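Local coordinates for protein subtilisin-like serine protease (Fervidobacterium pennivorans, PDB 1R6V) that degrades keratin into peptides as a subtilisin-like serine protease, allowing its bacterium to grow on native feathers, at residues 408-413 with 434-439; 403-408 with 439-444; 569-574 with 610-615. The protein carries 1 engineered substitution. All coordinates share one frame; numbering follows the deposited sequence.

Contact 1 (408-413 with 434-439)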
loop_
_atom_site.group_PDB
_atom_site.type_symbol
_atom_site.label_atom_id
_atom_site.label_comp_id
_atom_site.label_asym_id
_atom_site.label_seq_id
_atom_site.Cartn_x
_atom_site.Cartn_y
_atom_site.Cartn_z
ATOM N N LYS A 408 -3.244 20.570 -1.250
ATOM C CA LYS A 408 -4.316 21.497 -0.890
ATOM C C LYS A 408 -4.420 22.671 -1.839
ATOM O O LYS A 408 -5.511 23.192 -2.055
ATOM C CB LYS A 408 -4.152 22.013 0.546
ATOM C CG LYS A 408 -4.321 20.943 1.626
ATOM C CD LYS A 408 -5.626 20.121 1.490
ATOM C CE LYS A 408 -6.862 20.987 1.345
ATOM N NZ LYS A 408 -8.094 20.124 1.254
ATOM N N LEU A 409 -3.299 23.113 -2.394
ATOM C CA LEU A 409 -3.331 24.236 -3.324
ATOM C C LEU A 409 -4.132 23.812 -4.545
ATOM O O LEU A 409 -4.976 24.558 -5.046
ATOM C CB LEU A 409 -1.915 24.635 -3.740
ATOM C CG LEU A 409 -1.808 25.789 -4.753
ATOM C CD1 LEU A 409 -2.634 27.025 -4.303
ATOM C CD2 LEU A 409 -0.349 26.161 -4.906
ATOM N N LEU A 410 -3.871 22.600 -5.028
ATOM C CA LEU A 410 -4.613 22.105 -6.182
ATOM C C LEU A 410 -6.109 22.003 -5.914
ATOM O O LEU A 410 -6.924 22.376 -6.759
ATOM C CB LEU A 410 -4.112 20.717 -6.592
ATOM C CG LEU A 410 -2.676 20.632 -7.089
ATOM C CD1 LEU A 410 -2.394 19.194 -7.449
ATOM C CD2 LEU A 410 -2.449 21.539 -8.249
ATOM N N GLU A 411 -6.473 21.472 -4.749
ATOM C CA GLU A 411 -7.873 21.294 -4.404
ATOM C C GLU A 411 -8.569 22.629 -4.160
ATOM O O GLU A 411 -9.718 22.808 -4.560
ATOM C CB GLU A 411 -7.994 20.386 -3.183
ATOM C CG GLU A 411 -7.546 18.939 -3.479
ATOM C CD GLU A 411 -7.460 18.064 -2.245
ATOM O OE1 GLU A 411 -7.763 18.545 -1.129
ATOM O OE2 GLU A 411 -7.077 16.880 -2.399
ATOM N N ASN A 412 -7.861 23.566 -3.535
ATOM C CA ASN A 412 -8.434 24.879 -3.259
ATOM C C ASN A 412 -8.649 25.727 -4.508
ATOM O O ASN A 412 -9.482 26.641 -4.490
ATOM C CB ASN A 412 -7.549 25.665 -2.283
ATOM C CG ASN A 412 -7.546 25.073 -0.888
ATOM O OD1 ASN A 412 -8.405 24.264 -0.540
ATOM N ND2 ASN A 412 -6.582 25.491 -0.073
ATOM N N THR A 413 -7.931 25.427 -5.587
ATOM C CA THR A 413 -8.053 26.219 -6.810
ATOM C C THR A 413 -8.697 25.509 -7.989
ATOM O O THR A 413 -8.795 26.078 -9.088
ATOM C CB THR A 413 -6.671 26.772 -7.263
ATOM O OG1 THR A 413 -5.743 25.689 -7.451
ATOM C CG2 THR A 413 -6.112 27.730 -6.225
ATOM N N ASP A 434 -3.296 27.855 -13.762
ATOM C CA ASP A 434 -3.243 29.295 -13.608
ATOM C C ASP A 434 -3.692 29.755 -12.224
ATOM O O ASP A 434 -3.007 30.572 -11.598
ATOM C CB ASP A 434 -4.002 30.025 -14.744
ATOM C CG ASP A 434 -5.457 29.580 -14.908
ATOM O OD1 ASP A 434 -5.923 28.671 -14.194
ATOM O OD2 ASP A 434 -6.146 30.158 -15.789
ATOM N N ALA A 435 -4.811 29.226 -11.733
ATOM C CA ALA A 435 -5.301 29.596 -10.408
ATOM C C ALA A 435 -4.357 29.078 -9.323
ATOM O O ALA A 435 -4.079 29.767 -8.333
ATOM C CB ALA A 435 -6.720 29.048 -10.183
ATOM N N ALA A 436 -3.842 27.865 -9.504
ATOM C CA ALA A 436 -2.930 27.308 -8.504
ATOM C C ALA A 436 -1.643 28.120 -8.403
ATOM O O ALA A 436 -1.149 28.395 -7.303
ATOM C CB ALA A 436 -2.597 25.849 -8.844
ATOM N N LEU A 437 -1.105 28.527 -9.548
ATOM C CA LEU A 437 0.151 29.266 -9.553
ATOM C C LEU A 437 0.029 30.622 -8.855
ATOM O O LEU A 437 1.015 31.144 -8.329
ATOM C CB LEU A 437 0.652 29.448 -10.992
ATOM C CG LEU A 437 2.096 29.918 -11.179
ATOM C CD1 LEU A 437 3.062 28.926 -10.548
ATOM C CD2 LEU A 437 2.364 30.060 -12.657
ATOM N N GLN A 438 -1.172 31.186 -8.855
ATOM C CA GLN A 438 -1.403 32.470 -8.199
ATOM C C GLN A 438 -1.172 32.345 -6.707
ATOM O O GLN A 438 -0.724 33.288 -6.049
ATOM C CB GLN A 438 -2.828 32.962 -8.452
ATOM C CG GLN A 438 -3.056 33.400 -9.885
ATOM C CD GLN A 438 -4.386 34.083 -10.074
ATOM O OE1 GLN A 438 -4.726 35.006 -9.338
ATOM N NE2 GLN A 438 -5.147 33.640 -11.066
ATOM N N GLY A 439 -1.478 31.167 -6.179
ATOM C CA GLY A 439 -1.298 30.923 -4.768
ATOM C C GLY A 439 -2.172 31.833 -3.929
ATOM O O GLY A 439 -3.262 32.226 -4.345
#
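L409 and T413, one turn apart on helix 403-413, pack against A436 and its neighbours on helix 433-438 in a helix-helix contact at the C-terminal end of the subtilisin-like catalytic domain. The axes of the two short segments approach to 8.7 Å and are inclined at 124°, with T413 and A436 at the nearest point of the backbones. The side facing helix 403-413 is made of two small residues, A435 and A436, which let T413 come close to the second backbone. The CB of A436 lies 3.4 Å from T413 OG1 and also meets L409 CG and, more loosely, L410 CD2. A435 CB faces T413 CB at 3.7 Å, while the methyl CG2 of the threonine rests near the A435 carbonyl. L409 reaches the second helix with its forked end: with CG anti to the backbone N (chi1 178°), both methyls arrive at the A436 carbonyl oxygen, CD2 at 3.4 Å, and CD1 goes on to the CA of G439, 4.1 Å away. G439 is the first residue to leave the helical conformation, with the positive phi that favours glycine. Behind the contact, L410 and A436 both touch L394 of helix 380-397, which ties the pair to the core of the domain.

No hydrogen bond crosses between the segments. T413 spends its hydroxyl on its own helix instead, OG1 donating to L409 O at 2.8 Å, with the donor tilted 29° from the carbonyl plane. That bond fixes the rotation of the side chain, so that toward A436 the oxygen meets only carbon, CA and CB, in van der Waals contact, while CB and CG2 turn to A435. The chemistry thus implies an association held by shape and apolar contact, in which a polar side chain serves as a packing surface because its hydroxyl is satisfied at home.

Contact 2 (403-408 with 439-444)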
loop_
_atom_site.group_PDB
_atom_site.type_symbol
_atom_site.label_atom_id
_atom_site.label_comp_id
_atom_site.label_asym_id
_atom_site.label_seq_id
_atom_site.Cartn_x
_atom_site.Cartn_y
_atom_site.Cartn_z
ATOM N N PRO A 403 4.431 18.353 0.718
ATOM C CA PRO A 403 3.436 17.685 -0.122
ATOM C C PRO A 403 1.969 18.019 0.148
ATOM O O PRO A 403 1.199 18.227 -0.795
ATOM C CB PRO A 403 3.779 16.203 0.062
ATOM C CG PRO A 403 5.301 16.269 0.144
ATOM C CD PRO A 403 5.501 17.419 1.122
ATOM N N TRP A 404 1.566 18.099 1.412
ATOM C CA TRP A 404 0.169 18.414 1.682
ATOM C C TRP A 404 -0.190 19.816 1.184
ATOM O O TRP A 404 -1.323 20.062 0.769
ATOM C CB TRP A 404 -0.168 18.275 3.174
ATOM C CG TRP A 404 0.361 19.354 4.101
ATOM C CD1 TRP A 404 1.431 19.255 4.947
ATOM C CD2 TRP A 404 -0.223 20.642 4.348
ATOM N NE1 TRP A 404 1.544 20.397 5.708
ATOM C CE2 TRP A 404 0.541 21.259 5.360
ATOM C CE3 TRP A 404 -1.319 21.332 3.810
ATOM C CZ2 TRP A 404 0.243 22.535 5.847
ATOM C CZ3 TRP A 404 -1.610 22.596 4.292
ATOM C CH2 TRP A 404 -0.833 23.184 5.302
ATOM N N GLN A 405 0.776 20.729 1.204
ATOM C CA GLN A 405 0.497 22.081 0.741
ATOM C C GLN A 405 0.242 22.099 -0.759
ATOM O O GLN A 405 -0.619 22.830 -1.245
ATOM C CB GLN A 405 1.657 23.014 1.079
ATOM C CG GLN A 405 1.843 23.254 2.565
ATOM C CD GLN A 405 3.010 24.200 2.850
ATOM O OE1 GLN A 405 4.169 23.858 2.632
ATOM N NE2 GLN A 405 2.698 25.391 3.332
ATOM N N ILE A 406 1.003 21.300 -1.495
ATOM C CA ILE A 406 0.804 21.229 -2.935
ATOM C C ILE A 406 -0.568 20.639 -3.213
ATOM O O ILE A 406 -1.324 21.168 -4.039
ATOM C CB ILE A 406 1.896 20.362 -3.614
ATOM C CG1 ILE A 406 3.251 21.083 -3.537
ATOM C CG2 ILE A 406 1.487 20.050 -5.080
ATOM C CD1 ILE A 406 3.304 22.411 -4.321
ATOM N N ARG A 407 -0.916 19.544 -2.528
ATOM C CA ARG A 407 -2.217 18.953 -2.773
ATOM C C ARG A 407 -3.336 19.926 -2.415
ATOM O O ARG A 407 -4.272 20.091 -3.188
ATOM C CB ARG A 407 -2.412 17.653 -1.989
ATOM C CG ARG A 407 -3.775 17.001 -2.245
ATOM C CD ARG A 407 -3.876 15.647 -1.547
ATOM N NE ARG A 407 -3.660 15.744 -0.103
ATOM C CZ ARG A 407 -4.542 16.247 0.755
ATOM N NH1 ARG A 407 -5.719 16.697 0.320
ATOM N NH2 ARG A 407 -4.238 16.310 2.045
ATOM N N LYS A 408 -3.244 20.570 -1.250
ATOM C CA LYS A 408 -4.316 21.497 -0.890
ATOM C C LYS A 408 -4.420 22.671 -1.839
ATOM O O LYS A 408 -5.511 23.192 -2.055
ATOM C CB LYS A 408 -4.152 22.013 0.546
ATOM C CG LYS A 408 -4.321 20.943 1.626
ATOM C CD LYS A 408 -5.626 20.121 1.490
ATOM C CE LYS A 408 -6.862 20.987 1.345
ATOM N NZ LYS A 408 -8.094 20.124 1.254
ATOM N N GLY A 439 -1.478 31.167 -6.179
ATOM C CA GLY A 439 -1.298 30.923 -4.768
ATOM C C GLY A 439 -2.172 31.833 -3.929
ATOM O O GLY A 439 -3.262 32.226 -4.345
ATOM N N PRO A 440 -1.714 32.178 -2.721
ATOM C CA PRO A 440 -0.439 31.721 -2.173
ATOM C C PRO A 440 -0.530 30.255 -1.738
ATOM O O PRO A 440 -1.589 29.638 -1.781
ATOM C CB PRO A 440 -0.237 32.658 -0.984
ATOM C CG PRO A 440 -1.639 32.833 -0.483
ATOM C CD PRO A 440 -2.399 33.079 -1.779
ATOM N N LEU A 441 0.594 29.712 -1.306
ATOM C CA LEU A 441 0.650 28.340 -0.833
ATOM C C LEU A 441 -0.104 28.293 0.504
ATOM O O LEU A 441 0.157 29.116 1.396
ATOM C CB LEU A 441 2.106 27.969 -0.625
ATOM C CG LEU A 441 2.463 26.518 -0.385
ATOM C CD1 LEU A 441 2.213 25.713 -1.677
ATOM C CD2 LEU A 441 3.929 26.430 0.007
ATOM N N PRO A 442 -1.048 27.344 0.668
ATOM C CA PRO A 442 -1.805 27.255 1.923
ATOM C C PRO A 442 -0.961 26.998 3.157
ATOM O O PRO A 442 -0.002 26.235 3.114
ATOM C CB PRO A 442 -2.807 26.128 1.662
ATOM C CG PRO A 442 -2.167 25.327 0.573
ATOM C CD PRO A 442 -1.545 26.360 -0.316
ATOM N N THR A 443 -1.324 27.656 4.254
ATOM C CA THR A 443 -0.609 27.501 5.512
ATOM C C THR A 443 -1.406 26.609 6.458
ATOM O O THR A 443 -0.917 26.211 7.510
ATOM C CB THR A 443 -0.381 28.868 6.189
ATOM O OG1 THR A 443 -1.647 29.488 6.434
ATOM C CG2 THR A 443 0.441 29.776 5.293
ATOM N N GLN A 444 -2.635 26.299 6.075
ATOM C CA GLN A 444 -3.486 25.437 6.876
ATOM C C GLN A 444 -4.264 24.525 5.941
ATOM O O GLN A 444 -4.308 24.759 4.728
ATOM C CB GLN A 444 -4.447 26.278 7.721
ATOM C CG GLN A 444 -3.758 26.972 8.876
ATOM C CD GLN A 444 -4.710 27.788 9.728
ATOM O OE1 GLN A 444 -5.736 27.287 10.207
ATOM N NE2 GLN A 444 -4.372 29.054 9.928
#
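Q405 reaches from helix 403-413 to L441 and P442, in the chain leaving the catalytic domain, and each step along it finds a partner. Its CB lies 3.9 Å from L441 CG and equally near CD1 of that leucine. CG then passes over the centre of the neighbouring W404 ring, 3.5 Å above its plane, and also approaches the P442 carbonyl oxygen. From there the chain runs extended (chi2 -180°) and crosses the L441 side chain at about a right angle, so that the amide carbon and OE1 both meet L441 CD2. At the tip Q405 NE2 donates to P442 O at 2.8 Å; the bond is fairly straight, 158° at the hydrogen, and the oxygen lies close to the amide plane. OE1 is occupied too, accepting from the backbone N of K402.

Residues 439-444 form the linker between helix 433-438 and strand 446-455, the first strand of the Ig-like beta-sandwich domain, and P440 follows a cis peptide bond. Were Q405 shortened to an alanine, the P442 carbonyl would probably lose this donor, and L441 CD2 and the W404 ring the packing of the amide and of CG.

The indole itself meets the linker by its edge: W404 CZ3 stands 3.5 Å from Q444 O, and CH2 sits beside the carbonyl carbon of T443. P442 fits its ring against the helix backbone, CG at 3.5 Å from Q405 O and 3.9 Å from K408 CB. Further in, L441 CD1 touches I406 CD1 loosely, while L441 also leans on F398 and A401.

Contact 3 (569-574 with 610-615)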
loop_
_atom_site.group_PDB
_atom_site.type_symbol
_atom_site.label_atom_id
_atom_site.label_comp_id
_atom_site.label_asym_id
_atom_site.label_seq_id
_atom_site.Cartn_x
_atom_site.Cartn_y
_atom_site.Cartn_z
ATOM N N LEU A 569 -5.920 -38.318 38.347
ATOM C CA LEU A 569 -4.595 -37.796 38.043
ATOM C C LEU A 569 -3.929 -37.289 39.309
ATOM O O LEU A 569 -4.603 -36.880 40.256
ATOM C CB LEU A 569 -4.684 -36.657 37.015
ATOM C CG LEU A 569 -5.149 -37.049 35.610
ATOM C CD1 LEU A 569 -5.087 -35.842 34.682
ATOM C CD2 LEU A 569 -4.268 -38.160 35.075
ATOM N N LYS A 570 -2.601 -37.316 39.313
ATOM C CA LYS A 570 -1.815 -36.871 40.453
ATOM C C LYS A 570 -1.512 -35.383 40.317
ATOM O O LYS A 570 -0.826 -34.965 39.382
ATOM C CB LYS A 570 -0.502 -37.658 40.522
ATOM C CG LYS A 570 -0.054 -38.014 41.929
ATOM C CD LYS A 570 0.137 -36.787 42.798
ATOM C CE LYS A 570 0.315 -37.186 44.258
ATOM N NZ LYS A 570 0.488 -36.000 45.145
ATOM N N ASP A 571 -2.030 -34.601 41.259
ATOM C CA ASP A 571 -1.843 -33.156 41.299
ATOM C C ASP A 571 -2.011 -32.483 39.944
ATOM O O ASP A 571 -1.069 -31.906 39.405
ATOM C CB ASP A 571 -0.460 -32.809 41.862
ATOM C CG ASP A 571 -0.233 -33.382 43.245
ATOM O OD1 ASP A 571 -1.172 -33.334 44.069
ATOM O OD2 ASP A 571 0.887 -33.870 43.508
ATOM N N PRO A 572 -3.216 -32.557 39.368
ATOM C CA PRO A 572 -3.434 -31.924 38.066
ATOM C C PRO A 572 -3.423 -30.396 38.187
ATOM O O PRO A 572 -3.975 -29.825 39.130
ATOM C CB PRO A 572 -4.803 -32.463 37.650
ATOM C CG PRO A 572 -5.513 -32.601 38.971
ATOM C CD PRO A 572 -4.442 -33.230 39.844
ATOM N N GLN A 573 -2.777 -29.732 37.239
ATOM C CA GLN A 573 -2.743 -28.284 37.271
ATOM C C GLN A 573 -3.064 -27.695 35.911
ATOM O O GLN A 573 -2.714 -28.262 34.876
ATOM C CB GLN A 573 -1.371 -27.769 37.716
ATOM C CG GLN A 573 -0.941 -28.204 39.097
ATOM C CD GLN A 573 0.287 -27.461 39.566
ATOM O OE1 GLN A 573 0.219 -26.268 39.876
ATOM N NE2 GLN A 573 1.427 -28.154 39.607
ATOM N N PHE A 574 -3.758 -26.563 35.943
ATOM C CA PHE A 574 -4.119 -25.806 34.753
ATOM C C PHE A 574 -2.938 -24.875 34.549
ATOM O O PHE A 574 -2.484 -24.220 35.486
ATOM C CB PHE A 574 -5.387 -24.989 35.005
ATOM C CG PHE A 574 -5.649 -23.922 33.970
ATOM C CD1 PHE A 574 -5.561 -24.205 32.607
ATOM C CD2 PHE A 574 -6.029 -22.646 34.364
ATOM C CE1 PHE A 574 -5.853 -23.234 31.648
ATOM C CE2 PHE A 574 -6.324 -21.664 33.412
ATOM C CZ PHE A 574 -6.235 -21.963 32.052
ATOM N N GLN A 610 -1.047 -30.274 33.233
ATOM C CA GLN A 610 0.098 -31.106 33.579
ATOM C C GLN A 610 -0.249 -31.895 34.841
ATOM O O GLN A 610 -1.062 -31.462 35.655
ATOM C CB GLN A 610 1.348 -30.259 33.831
ATOM C CG GLN A 610 1.231 -29.256 34.967
ATOM C CD GLN A 610 2.569 -28.605 35.313
ATOM O OE1 GLN A 610 3.200 -28.936 36.325
ATOM N NE2 GLN A 610 3.011 -27.684 34.461
ATOM N N THR A 611 0.371 -33.058 34.979
ATOM C CA THR A 611 0.166 -33.924 36.138
ATOM C C THR A 611 1.546 -34.422 36.566
ATOM O O THR A 611 2.426 -34.591 35.725
ATOM C CB THR A 611 -0.730 -35.125 35.777
ATOM O OG1 THR A 611 -0.808 -36.019 36.896
ATOM C CG2 THR A 611 -0.163 -35.860 34.582
ATOM N N LEU A 612 1.730 -34.658 37.865
ATOM C CA LEU A 612 3.015 -35.114 38.396
ATOM C C LEU A 612 3.383 -36.505 37.881
ATOM O O LEU A 612 4.543 -36.772 37.565
ATOM C CB LEU A 612 2.981 -35.118 39.932
ATOM C CG LEU A 612 4.325 -35.223 40.669
ATOM C CD1 LEU A 612 5.168 -33.988 40.368
ATOM C CD2 LEU A 612 4.089 -35.336 42.172
ATOM N N LEU A 613 2.391 -37.385 37.796
ATOM C CA LEU A 613 2.612 -38.746 37.318
ATOM C C LEU A 613 1.918 -38.968 35.979
ATOM O O LEU A 613 0.859 -38.407 35.717
ATOM C CB LEU A 613 2.093 -39.754 38.346
ATOM C CG LEU A 613 2.736 -39.680 39.738
ATOM C CD1 LEU A 613 2.026 -40.635 40.681
ATOM C CD2 LEU A 613 4.222 -40.025 39.640
ATOM N N PRO A 614 2.515 -39.793 35.107
ATOM C CA PRO A 614 1.958 -40.091 33.787
ATOM C C PRO A 614 0.573 -40.715 33.843
ATOM O O PRO A 614 0.270 -41.496 34.742
ATOM C CB PRO A 614 2.993 -41.032 33.181
ATOM C CG PRO A 614 3.553 -41.729 34.378
ATOM C CD PRO A 614 3.725 -40.597 35.355
ATOM N N ALA A 615 -0.267 -40.364 32.877
ATOM C CA ALA A 615 -1.621 -40.893 32.825
ATOM C C ALA A 615 -1.603 -42.385 32.520
ATOM O O ALA A 615 -0.891 -42.846 31.625
ATOM C CB ALA A 615 -2.431 -40.152 31.772
HETATM O O HOH W 1 -1.494 -38.688 37.070
#
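K570, Q610 and Q573 contribute much of the surface buried here, and with T611 they show how a strand pairing can be prolonged past its last regular bridge. Q573, at the start of strand 573-577, and Q610, at the end of strand 604-610, form an antiparallel hydrogen-bonded pair in the second beta-sandwich domain. Q573 N donates to Q610 O at 2.9 Å and Q610 N returns a bond to Q573 O at 3.1 Å. Their side chains leave on the same face of the sheet and lie alongside each other, Q573 CB 4.1 Å from Q610 CG. Next to the pair, the CA of P572 makes a CH...O contact with the same Q610 oxygen.

Beyond this point the backbone at D571 turns with positive phi, and K570 takes over the pairing. Its carbonyl oxygen accepts from T611 OG1 at 2.7 Å and from L612 N at 3.0 Å, the two donors coming from opposite faces of the carbonyl plane. The hydroxyl is brought there by a first torsion of 175°, which sets OG1 trans to the threonine's own nitrogen. A water joins K570 N to L613 O. The aliphatic part of the lysine lies obliquely over L613, K570 CG touching L613 CD1 at 3.6 Å. A bend at chi2 (-59°) sends the rest of the chain away, to a salt bridge of NZ with D571 OD2. L569 CD2 meets A615 CB, and both side chains touch L638 of strand 630-638, in the other sheet of the sandwich.

The chemistry implies that backbone hydrogen bonds, helped by one threonine hydroxyl, carry the contact: a carbonyl gripped by two bonds extends the pairing into the loops, while the lysine's charge is met within its own segment and, of its side chain, it is the methylenes that pack on the other segment.

How the contacts relate
Contacts 1 and 2 are neighbours, their centres 8 Å apart, and both use helix 403-413: its C-terminal half packs on helix 433-438, its N-terminal half on the linker that follows. They share K408 and G439, and contact 1 is nested along the chain inside the loop closed by contact 2. L409 joins them directly, its CB lying 3.9 Å from P442 CD. One helix thus holds both the last helix of the catalytic domain and the exit toward the first sandwich domain. Contact 3 comes later in sequence, in the second sandwich domain, its centre about 69 Å from that of contact 2, in keeping with an elongated multidomain protein.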